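Local coordinates for PUA domain-containing protein (Aeropyrum pernix, PDB 2CX0) that is of unknown function but carries a PUA domain and may bind RNA, as PUA domains commonly do, perhaps in translation initiation, at residues L91-A102 with F123-H134. Sequence-based numbering, arbitrary orientation.
Sequences LKGVVLVDKGAA and FTRGDVVAALYH. With SO4 (sulfate ion), chain B.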
ATOM      1  N   LEU A  91       2.208   9.800  -3.141  1.00 14.18           N
ATOM      2  CA  LEU A  91       2.028   8.801  -4.222  1.00 15.77           C
ATOM      3  C   LEU A  91       1.856   9.542  -5.526  1.00 15.93           C
ATOM      4  O   LEU A  91       1.411  10.700  -5.529  1.00 17.77           O
ATOM      5  CB  LEU A  91       0.754   7.981  -3.980  1.00 13.54           C
ATOM      6  CG  LEU A  91       0.754   7.263  -2.612  1.00 16.68           C
ATOM      7  CD1 LEU A  91      -0.693   6.583  -2.473  1.00 12.06           C
ATOM      8  CD2 LEU A  91       1.869   6.235  -2.477  1.00 13.91           C
ATOM      9  N   LYS A  92       2.183   8.899  -6.644  1.00 12.73           N
ATOM     10  CA  LYS A  92       2.008   9.562  -7.964  1.00 12.18           C
ATOM     11  C   LYS A  92       0.505   9.805  -8.231  1.00 21.73           C
ATOM     12  O   LYS A  92       0.113  10.759  -8.906  1.00 25.12           O
ATOM     13  CB  LYS A  92       2.583   8.671  -9.025  1.00 11.47           C
ATOM     14  CG  LYS A  92       4.110   8.682  -8.980  1.00 15.85           C
ATOM     15  CD  LYS A  92       4.675   7.984 -10.199  1.00 19.08           C
ATOM     16  CE  LYS A  92       6.203   8.000 -10.198  1.00 35.75           C
ATOM     17  NZ  LYS A  92       6.799   9.216 -10.838  1.00 39.27           N
ATOM     18  N   GLY A  93      -0.341   8.920  -7.716  1.00 23.64           N
ATOM     19  CA  GLY A  93      -1.758   9.141  -7.920  1.00 24.30           C
ATOM     20  C   GLY A  93      -2.660   8.327  -7.006  1.00 18.63           C
ATOM     21  O   GLY A  93      -2.211   7.406  -6.308  1.00 15.58           O
ATOM     22  N   VAL A  94      -3.922   8.708  -6.966  1.00 11.45           N
ATOM     23  CA  VAL A  94      -4.881   7.944  -6.208  1.00 15.97           C
ATOM     24  C   VAL A  94      -6.149   7.910  -7.091  1.00 14.66           C
ATOM     25  O   VAL A  94      -6.344   8.804  -7.936  1.00 14.63           O
ATOM     26  CB  VAL A  94      -5.226   8.556  -4.835  1.00 25.60           C
ATOM     27  CG1 VAL A  94      -4.013   8.508  -3.875  1.00 14.39           C
ATOM     28  CG2 VAL A  94      -5.795   9.878  -5.035  1.00 21.14           C
ATOM     29  N   VAL A  95      -6.985   6.887  -6.859  1.00 13.04           N
ATOM     30  CA  VAL A  95      -8.225   6.693  -7.609  1.00 11.21           C
ATOM     31  C   VAL A  95      -9.303   6.647  -6.573  1.00 14.53           C
ATOM     32  O   VAL A  95      -9.181   5.901  -5.583  1.00 12.41           O
ATOM     33  CB  VAL A  95      -8.173   5.343  -8.383  1.00 13.68           C
ATOM     34  CG1 VAL A  95      -9.499   5.072  -9.060  1.00 14.65           C
ATOM     35  CG2 VAL A  95      -7.019   5.394  -9.442  1.00 17.95           C
ATOM     36  N   LEU A  96     -10.348   7.449  -6.769  1.00 11.01           N
ATOM     37  CA  LEU A  96     -11.444   7.499  -5.828  1.00 11.39           C
ATOM     38  C   LEU A  96     -12.488   6.537  -6.328  1.00  8.09           C
ATOM     39  O   LEU A  96     -12.706   6.429  -7.552  1.00 11.88           O
ATOM     40  CB  LEU A  96     -12.009   8.917  -5.784  1.00 11.95           C
ATOM     41  CG  LEU A  96     -10.955   9.989  -5.499  1.00 20.98           C
ATOM     42  CD1 LEU A  96     -11.621  11.378  -5.491  1.00 18.98           C
ATOM     43  CD2 LEU A  96     -10.269   9.678  -4.161  1.00 22.01           C
ATOM     44  N   VAL A  97     -13.130   5.833  -5.397  1.00 11.44           N
ATOM     45  CA  VAL A  97     -14.095   4.778  -5.771  1.00  8.42           C
ATOM     46  C   VAL A  97     -15.412   4.931  -5.030  1.00 12.76           C
ATOM     47  O   VAL A  97     -15.480   5.542  -3.949  1.00 11.43           O
ATOM     48  CB  VAL A  97     -13.515   3.339  -5.501  1.00 13.33           C
ATOM     49  CG1 VAL A  97     -12.105   3.202  -6.089  1.00 12.78           C
ATOM     50  CG2 VAL A  97     -13.452   3.025  -3.899  1.00  9.55           C
ATOM     51  N   ASP A  98     -16.465   4.344  -5.620  1.00 14.82           N
ATOM     52  CA  ASP A  98     -17.777   4.383  -5.020  1.00 16.15           C
ATOM     53  C   ASP A  98     -17.891   3.402  -3.840  1.00 15.73           C
ATOM     54  O   ASP A  98     -16.977   2.622  -3.584  1.00 13.01           O
ATOM     55  CB  ASP A  98     -18.895   4.188  -6.069  1.00 14.79           C
ATOM     56  CG  ASP A  98     -18.869   2.847  -6.794  1.00 16.05           C
ATOM     57  OD1 ASP A  98     -18.406   1.839  -6.269  1.00 16.56           O
ATOM     58  OD2 ASP A  98     -19.385   2.797  -7.927  1.00 21.22           O
ATOM     59  N   LYS A  99     -18.995   3.462  -3.099  1.00 14.34           N
ATOM     60  CA  LYS A  99     -19.148   2.614  -1.927  1.00 13.99           C
ATOM     61  C   LYS A  99     -19.092   1.120  -2.237  1.00 12.96           C
ATOM     62  O   LYS A  99     -18.431   0.373  -1.563  1.00 12.67           O
ATOM     63  CB  LYS A  99     -20.477   2.926  -1.172  1.00 12.47           C
ATOM     64  CG  LYS A  99     -20.699   2.008   0.025  1.00 15.67           C
ATOM     65  CD  LYS A  99     -22.084   2.292   0.692  1.00 26.58           C
ATOM     66  CE  LYS A  99     -22.053   3.544   1.553  1.00 35.17           C
ATOM     67  NZ  LYS A  99     -23.354   3.675   2.322  1.00 38.46           N
ATOM     68  N   GLY A 100     -19.809   0.673  -3.270  1.00 13.86           N
ATOM     69  CA  GLY A 100     -19.760  -0.757  -3.608  1.00 12.78           C
ATOM     70  C   GLY A 100     -18.324  -1.213  -3.947  1.00 15.25           C
ATOM     71  O   GLY A 100     -17.919  -2.339  -3.601  1.00 15.55           O
ATOM     72  N   ALA A 101     -17.561  -0.349  -4.612  1.00 11.35           N
ATOM     73  CA  ALA A 101     -16.189  -0.703  -4.951  1.00 12.39           C
ATOM     74  C   ALA A 101     -15.294  -0.695  -3.721  1.00  9.39           C
ATOM     75  O   ALA A 101     -14.428  -1.573  -3.613  1.00 13.10           O
ATOM     76  CB  ALA A 101     -15.604   0.243  -6.050  1.00 11.45           C
ATOM     77  N   ALA A 102     -15.504   0.245  -2.802  1.00  9.69           N
ATOM     78  CA  ALA A 102     -14.688   0.311  -1.565  1.00 12.67           C
ATOM     79  C   ALA A 102     -14.941  -0.998  -0.809  1.00 15.04           C
ATOM     80  O   ALA A 102     -14.032  -1.624  -0.313  1.00 12.73           O
ATOM     81  CB  ALA A 102     -15.118   1.514  -0.663  1.00 12.44           C
ATOM     82  N   PHE A 123      -0.170   9.572 -13.470  1.00 20.46           N
ATOM     83  CA  PHE A 123       0.553   8.324 -13.411  1.00 14.43           C
ATOM     84  C   PHE A 123       0.368   7.556 -14.697  1.00 19.08           C
ATOM     85  O   PHE A 123      -0.558   7.852 -15.497  1.00 15.01           O
ATOM     86  CB  PHE A 123       0.086   7.467 -12.213  1.00 15.48           C
ATOM     87  CG  PHE A 123      -1.384   7.240 -12.151  1.00 17.99           C
ATOM     88  CD1 PHE A 123      -1.994   6.203 -12.863  1.00 15.52           C
ATOM     89  CD2 PHE A 123      -2.182   8.061 -11.333  1.00 19.46           C
ATOM     90  CE1 PHE A 123      -3.400   5.997 -12.753  1.00 21.10           C
ATOM     91  CE2 PHE A 123      -3.541   7.866 -11.225  1.00 16.86           C
ATOM     92  CZ  PHE A 123      -4.159   6.833 -11.935  1.00 20.21           C
ATOM     93  N   THR A 124       1.238   6.578 -14.906  1.00 17.65           N
ATOM     94  CA  THR A 124       1.102   5.767 -16.099  1.00 23.35           C
ATOM     95  C   THR A 124       0.874   4.316 -15.690  1.00 22.38           C
ATOM     96  O   THR A 124       1.059   3.957 -14.525  1.00 17.42           O
ATOM     97  CB  THR A 124       2.393   5.879 -16.987  1.00 27.50           C
ATOM     98  OG1 THR A 124       3.516   5.452 -16.227  1.00 31.50           O
ATOM     99  CG2 THR A 124       2.631   7.305 -17.402  1.00 32.87           C
ATOM    100  N   ARG A 125       0.465   3.488 -16.661  1.00 17.03           N
ATOM    101  CA  ARG A 125       0.266   2.073 -16.415  1.00 19.85           C
ATOM    102  C   ARG A 125       1.514   1.555 -15.704  1.00 20.15           C
ATOM    103  O   ARG A 125       2.640   1.901 -16.099  1.00 17.93           O
ATOM    104  CB  ARG A 125       0.076   1.339 -17.773  1.00 22.46           C
ATOM    105  CG  ARG A 125       0.222  -0.165 -17.734  1.00 26.23           C
ATOM    106  CD  ARG A 125      -0.331  -0.802 -19.005  1.00 34.68           C
ATOM    107  NE  ARG A 125      -1.188   0.143 -19.698  1.00 47.92           N
ATOM    108  CZ  ARG A 125      -2.299  -0.175 -20.357  1.00 52.68           C
ATOM    109  NH1 ARG A 125      -2.714  -1.444 -20.417  1.00 53.40           N
ATOM    110  NH2 ARG A 125      -2.981   0.787 -20.970  1.00 56.71           N
ATOM    111  N   GLY A 126       1.342   0.745 -14.654  1.00 16.34           N
ATOM    112  CA  GLY A 126       2.505   0.185 -13.964  1.00 10.64           C
ATOM    113  C   GLY A 126       2.907   0.938 -12.705  1.00 14.49           C
ATOM    114  O   GLY A 126       3.665   0.395 -11.864  1.00 17.17           O
ATOM    115  N   ASP A 127       2.425   2.177 -12.555  1.00 12.29           N
ATOM    116  CA  ASP A 127       2.736   2.992 -11.370  1.00 13.49           C
ATOM    117  C   ASP A 127       1.966   2.512 -10.175  1.00 17.04           C
ATOM    118  O   ASP A 127       0.859   1.917 -10.342  1.00 16.29           O
ATOM    119  CB  ASP A 127       2.350   4.444 -11.578  1.00 19.06           C
ATOM    120  CG  ASP A 127       3.463   5.253 -12.289  1.00 25.12           C
ATOM    121  OD1 ASP A 127       4.620   4.812 -12.193  1.00 24.03           O
ATOM    122  OD2 ASP A 127       3.155   6.305 -12.893  1.00 16.90           O
ATOM    123  N   VAL A 128       2.537   2.763  -8.992  1.00 11.84           N
ATOM    124  CA  VAL A 128       1.900   2.430  -7.733  1.00  9.95           C
ATOM    125  C   VAL A 128       0.860   3.513  -7.406  1.00 11.91           C
ATOM    126  O   VAL A 128       1.172   4.707  -7.407  1.00 13.10           O
ATOM    127  CB  VAL A 128       2.916   2.409  -6.579  1.00 13.49           C
ATOM    128  CG1 VAL A 128       2.198   2.043  -5.270  1.00 12.38           C
ATOM    129  CG2 VAL A 128       4.072   1.434  -6.916  1.00 12.79           C
ATOM    130  N   VAL A 129      -0.372   3.086  -7.129  1.00  8.92           N
ATOM    131  CA  VAL A 129      -1.411   4.031  -6.742  1.00 11.51           C
ATOM    132  C   VAL A 129      -2.227   3.443  -5.601  1.00 16.20           C
ATOM    133  O   VAL A 129      -2.147   2.223  -5.332  1.00 17.58           O
ATOM    134  CB  VAL A 129      -2.377   4.354  -7.900  1.00 11.53           C
ATOM    135  CG1 VAL A 129      -1.592   4.968  -9.083  1.00 13.04           C
ATOM    136  CG2 VAL A 129      -3.185   3.012  -8.362  1.00 13.94           C
ATOM    137  N   ALA A 130      -3.021   4.290  -4.940  1.00  9.25           N
ATOM    138  CA  ALA A 130      -3.891   3.829  -3.867  1.00 12.32           C
ATOM    139  C   ALA A 130      -5.331   4.091  -4.268  1.00 13.32           C
ATOM    140  O   ALA A 130      -5.588   5.099  -4.936  1.00 10.92           O
ATOM    141  CB  ALA A 130      -3.617   4.592  -2.519  1.00 10.06           C
ATOM    142  N   ALA A 131      -6.242   3.202  -3.857  1.00  7.94           N
ATOM    143  CA  ALA A 131      -7.661   3.404  -4.125  1.00  9.48           C
ATOM    144  C   ALA A 131      -8.307   3.858  -2.807  1.00 11.84           C
ATOM    145  O   ALA A 131      -8.163   3.183  -1.783  1.00 16.15           O
ATOM    146  CB  ALA A 131      -8.326   2.119  -4.591  1.00 10.90           C
ATOM    147  N   LEU A 132      -9.083   4.952  -2.869  1.00  9.27           N
ATOM    148  CA  LEU A 132      -9.706   5.495  -1.652  1.00  7.59           C
ATOM    149  C   LEU A 132     -11.223   5.598  -1.821  1.00  8.35           C
ATOM    150  O   LEU A 132     -11.741   6.012  -2.886  1.00 14.07           O
ATOM    151  CB  LEU A 132      -9.241   6.952  -1.386  1.00 10.49           C
ATOM    152  CG  LEU A 132      -7.916   7.171  -0.643  1.00 14.56           C
ATOM    153  CD1 LEU A 132      -6.763   6.358  -1.324  1.00 11.91           C
ATOM    154  CD2 LEU A 132      -7.596   8.722  -0.756  1.00 17.55           C
ATOM    155  N   TYR A 133     -11.938   5.267  -0.761  1.00 10.17           N
ATOM    156  CA  TYR A 133     -13.422   5.424  -0.808  1.00 10.56           C
ATOM    157  C   TYR A 133     -13.604   6.951  -0.912  1.00 14.80           C
ATOM    158  O   TYR A 133     -13.088   7.691  -0.051  1.00 17.82           O
ATOM    159  CB  TYR A 133     -14.013   4.904   0.509  1.00 10.99           C
ATOM    160  CG  TYR A 133     -15.500   5.160   0.640  1.00 18.05           C
ATOM    161  CD1 TYR A 133     -16.330   5.206  -0.497  1.00 13.78           C
ATOM    162  CD2 TYR A 133     -16.091   5.316   1.895  1.00 20.12           C
ATOM    163  CE1 TYR A 133     -17.750   5.400  -0.366  1.00 19.21           C
ATOM    164  CE2 TYR A 133     -17.481   5.501   2.035  1.00 22.65           C
ATOM    165  CZ  TYR A 133     -18.295   5.541   0.920  1.00 24.67           C
ATOM    166  OH  TYR A 133     -19.646   5.722   1.124  1.00 23.62           O
ATOM    167  N   HIS A 134     -14.322   7.427  -1.926  1.00 13.56           N
ATOM    168  CA  HIS A 134     -14.466   8.867  -2.143  1.00 14.35           C
ATOM    169  C   HIS A 134     -15.065   9.696  -1.004  1.00 14.54           C
ATOM    170  O   HIS A 134     -14.568  10.766  -0.706  1.00 15.31           O
ATOM    171  CB  HIS A 134     -15.263   9.144  -3.414  1.00 16.09           C
ATOM    172  CG  HIS A 134     -16.747   9.077  -3.222  1.00 17.73           C
ATOM    173  ND1 HIS A 134     -17.503  10.189  -2.907  1.00 20.34           N
ATOM    174  CD2 HIS A 134     -17.600   8.029  -3.218  1.00 23.28           C
ATOM    175  CE1 HIS A 134     -18.759   9.821  -2.714  1.00 20.60           C
ATOM    176  NE2 HIS A 134     -18.849   8.520  -2.896  1.00 26.45           N
TER
HETATM  177  S   SO4 B1001     -21.978   5.568  -3.897  1.00 38.31           S
HETATM  178  O1  SO4 B1001     -22.305   4.528  -4.889  1.00 36.75           O
HETATM  179  O2  SO4 B1001     -22.956   5.459  -2.797  1.00 44.19           O
HETATM  180  O3  SO4 B1001     -20.600   5.524  -3.351  1.00 41.28           O
HETATM  181  O4  SO4 B1001     -22.190   6.858  -4.532  1.00 42.47           O
HETATM  182  O   HOH W   1       3.113   6.326  -6.595  1.00 16.44           O
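Val95 lies opposite Ala131 and Val97 opposite Tyr133 in the parallel pair of strands 93-97 and 128-133. The bonds go to the residues before and after, Ala130, Leu132 and His134. Val95 N donates to Ala130 O at 3.0 Å, and Val95 O accepts from Leu132 N. Val97 repeats the pattern: its N donates to Leu132 O, and its O accepts His134 N at 3.0 Å in a nearly straight bond (173°). At the start of the strands the pairing slackens. Ala130 N to Gly93 O is weak, and a water bridges Lys92 N and Val128 O.

The tight part lies around Phe123. Its CD2 comes to 3.6 Å from Gly93 CA, where a side chain would collide with the ring. Val129 CG1 sits over the centre of one ring face, and Val95 CG2 meets CZ. With chi1 at 53°, CG falls between the backbone N and the carbonyl carbon, and the ring reaches along Gly93 toward Val95. The sheet's other side carries Leu91 CD1, 3.5 Å from Ala130 CB, and Leu96 CD2 against Leu132 CB.

The end of the strands at Tyr133 is more open to solvent, though its backbone bonds stay short. The Tyr133 ring turns its edge to Val97 O, 3.6 Å from CD1, and lies beside Ala102 CB. Its OH lies alongside Lys99, 3.3 Å from CE. A leucine in place of Tyr133 would probably leave the Lys99 chain without its flat neighbour and open a gap beside the helix start. Asp98 caps helix 99-107 through OD1, which accepts from Ala101 N. A sulfate, probably from the crystallisation liquor, takes a bond from Lys99 N to O3 (2.6 Å), with the His134 ring edge nearby.

Strand 116-121 flanks strand 93-97 and strand 138-145 flanks 128-133. This parallel pair in a mixed sheet, its first strand running into helix 99-107, belongs to the PUA fold.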